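PDB 6J0Y: peptide from Structure-specific endonuclease subunit SLX4 from Saccharomyces cerevisiae, which carries an Rtt107-interacting motif of Slx4, a subunit of a structure-specific DNA endonuclease, and so probably links that nuclease to Rtt107. Local coordinates for residues K27-V33 with Q48-I54. Numbering follows the deposited sequence.
Sequences KHNFYRV and QFCIADI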
# COMPACT_ATOMS: atom_id res chain seq x y z
N LYS B 27 28.24 0.20 -8.01
CA LYS B 27 27.28 -0.89 -7.92
C LYS B 27 27.68 -1.81 -6.76
O LYS B 27 28.76 -2.41 -6.79
CB LYS B 27 27.24 -1.70 -9.22
CG LYS B 27 26.87 -0.90 -10.45
CD LYS B 27 27.35 -1.63 -11.71
CE LYS B 27 26.77 -1.01 -12.98
NZ LYS B 27 27.46 -1.48 -14.21
N HIS B 28 26.80 -1.94 -5.77
CA HIS B 28 27.05 -2.91 -4.71
C HIS B 28 26.82 -4.33 -5.21
O HIS B 28 27.63 -5.23 -4.96
CB HIS B 28 26.15 -2.64 -3.49
CG HIS B 28 26.58 -1.45 -2.69
ND1 HIS B 28 25.83 -0.95 -1.65
CD2 HIS B 28 27.69 -0.68 -2.77
CE1 HIS B 28 26.46 0.09 -1.13
NE2 HIS B 28 27.59 0.27 -1.79
N ASN B 29 25.71 -4.55 -5.90
CA ASN B 29 25.37 -5.86 -6.43
C ASN B 29 24.49 -5.69 -7.67
O ASN B 29 23.91 -4.63 -7.90
CB ASN B 29 24.59 -6.75 -5.44
CG ASN B 29 25.10 -6.65 -4.02
OD1 ASN B 29 26.03 -7.36 -3.63
ND2 ASN B 29 24.46 -5.78 -3.22
N PHE B 30 24.40 -6.76 -8.44
CA PHE B 30 23.47 -6.83 -9.57
C PHE B 30 22.87 -8.23 -9.56
O PHE B 30 23.59 -9.21 -9.33
CB PHE B 30 24.24 -6.46 -10.87
CG PHE B 30 23.98 -7.35 -12.07
CD1 PHE B 30 23.46 -6.80 -13.23
CD2 PHE B 30 24.35 -8.69 -12.10
CE1 PHE B 30 23.26 -7.58 -14.36
CE2 PHE B 30 24.12 -9.48 -13.21
CZ PHE B 30 23.57 -8.92 -14.34
N TYR B 31 21.55 -8.35 -9.80
CA TYR B 31 20.89 -9.65 -9.76
C TYR B 31 20.07 -9.83 -11.03
O TYR B 31 19.33 -8.92 -11.43
CB TYR B 31 19.97 -9.80 -8.54
CG TYR B 31 20.52 -9.26 -7.24
CD1 TYR B 31 21.46 -9.98 -6.52
CD2 TYR B 31 20.08 -8.04 -6.72
CE1 TYR B 31 21.97 -9.51 -5.33
CE2 TYR B 31 20.58 -7.55 -5.51
CZ TYR B 31 21.53 -8.30 -4.83
OH TYR B 31 22.05 -7.84 -3.63
N ARG B 32 20.19 -10.99 -11.65
CA ARG B 32 19.35 -11.30 -12.81
C ARG B 32 17.92 -11.55 -12.36
O ARG B 32 17.68 -12.34 -11.44
CB ARG B 32 19.91 -12.52 -13.54
CG ARG B 32 19.16 -12.96 -14.79
CD ARG B 32 19.85 -14.22 -15.33
NE ARG B 32 19.14 -14.87 -16.43
CZ ARG B 32 19.27 -14.52 -17.70
NH1 ARG B 32 20.04 -13.49 -18.02
NH2 ARG B 32 18.62 -15.18 -18.65
N VAL B 33 16.94 -10.91 -13.04
CA VAL B 33 15.53 -11.11 -12.73
C VAL B 33 15.04 -12.34 -13.49
O VAL B 33 15.38 -12.54 -14.65
CB VAL B 33 14.71 -9.85 -13.08
CG1 VAL B 33 13.18 -10.14 -13.02
CG2 VAL B 33 15.08 -8.68 -12.16
N GLN B 48 14.42 -8.93 -20.61
CA GLN B 48 15.27 -9.51 -19.57
C GLN B 48 15.81 -8.37 -18.70
O GLN B 48 16.56 -7.51 -19.19
CB GLN B 48 16.41 -10.32 -20.18
CG GLN B 48 17.38 -10.91 -19.16
CD GLN B 48 16.70 -11.84 -18.16
OE1 GLN B 48 16.20 -12.90 -18.53
NE2 GLN B 48 16.69 -11.43 -16.88
N PHE B 49 15.42 -8.36 -17.43
CA PHE B 49 15.79 -7.31 -16.51
C PHE B 49 16.82 -7.79 -15.49
O PHE B 49 17.05 -8.99 -15.29
CB PHE B 49 14.57 -6.78 -15.76
CG PHE B 49 13.61 -6.02 -16.64
CD1 PHE B 49 13.86 -4.69 -16.95
CD2 PHE B 49 12.49 -6.63 -17.15
CE1 PHE B 49 12.97 -3.98 -17.76
CE2 PHE B 49 11.61 -5.93 -17.97
CZ PHE B 49 11.86 -4.61 -18.28
N CYS B 50 17.42 -6.81 -14.84
CA CYS B 50 18.22 -7.05 -13.65
C CYS B 50 17.86 -5.99 -12.62
O CYS B 50 17.27 -4.96 -12.95
CB CYS B 50 19.71 -6.98 -13.95
SG CYS B 50 20.13 -5.34 -14.46
N ILE B 51 18.20 -6.28 -11.37
CA ILE B 51 18.10 -5.32 -10.29
C ILE B 51 19.53 -4.96 -9.90
O ILE B 51 20.35 -5.86 -9.66
CB ILE B 51 17.34 -5.87 -9.07
CG1 ILE B 51 15.87 -6.14 -9.41
CG2 ILE B 51 17.45 -4.88 -7.88
CD1 ILE B 51 15.06 -4.88 -9.76
N ALA B 52 19.84 -3.67 -9.87
CA ALA B 52 21.12 -3.19 -9.38
C ALA B 52 20.92 -2.46 -8.06
O ALA B 52 20.00 -1.64 -7.93
CB ALA B 52 21.79 -2.27 -10.40
N ASP B 53 21.78 -2.75 -7.08
CA ASP B 53 21.88 -1.95 -5.86
C ASP B 53 22.93 -0.88 -6.12
O ASP B 53 24.11 -1.20 -6.24
CB ASP B 53 22.28 -2.80 -4.66
CG ASP B 53 21.23 -3.81 -4.28
OD1 ASP B 53 20.02 -3.50 -4.38
OD2 ASP B 53 21.63 -4.92 -3.87
N ILE B 54 22.50 0.37 -6.18
CA ILE B 54 23.37 1.48 -6.54
C ILE B 54 23.64 2.29 -5.28
O ILE B 54 22.70 2.74 -4.62
CB ILE B 54 22.73 2.35 -7.64
CG1 ILE B 54 22.43 1.52 -8.90
CG2 ILE B 54 23.62 3.56 -7.95
CD1 ILE B 54 23.66 1.04 -9.64
O HOH W 1 20.75 -6.43 -1.96
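Val33 forms the bump at one end of this antiparallel strand pair. Its CG2 fits the hollow between Phe49 CB and Ile51, lying 3.8 Å from Ile51 CG1. Beside it, Gln48 bends at chi2 (59°), which turns its amide back toward strand 27-32. Gln48 NE2 then gives one bond to Val33 O (2.8 Å), in the carbonyl plane, and another to Phe49 O (2.9 Å). Phe49 O also accepts from Val33 N. The same amide is stacked on the Arg32 guanidinium, the planes 18° apart, with Gln48 OE1 over one face. Arg32 NE makes a salt bridge to Glu34. An alanine in place of Gln48 would probably leave Val33 O without this donor and uncover that face of the guanidinium.

Phe30 slants across the pair, on the face it shares with Ala52, and its CE1 meets Cys50 CB at 3.6 Å. Val18 of helix 15-18 touches Phe30 and Cys50. Farther along this face Lys27 and Ile54 lie side by side, pointing the same way. On the other face the Tyr31 ring runs toward Asp53. Asp53 OD2 sits at the ring's edge, takes a bond from Asn29 ND2 (3.0 Å) on its anti lone pair, and shares a water with Tyr31 OH. Main-chain bonds such as Tyr31 N to Ile51 O (2.8 Å) join the middle.

Within this chain, strand 27-32 is an outer strand, paired with the central strand 49-55. With Asn29 ND2 and a water both donating to Asp53 OD2, the carboxylate is likely to stay charged.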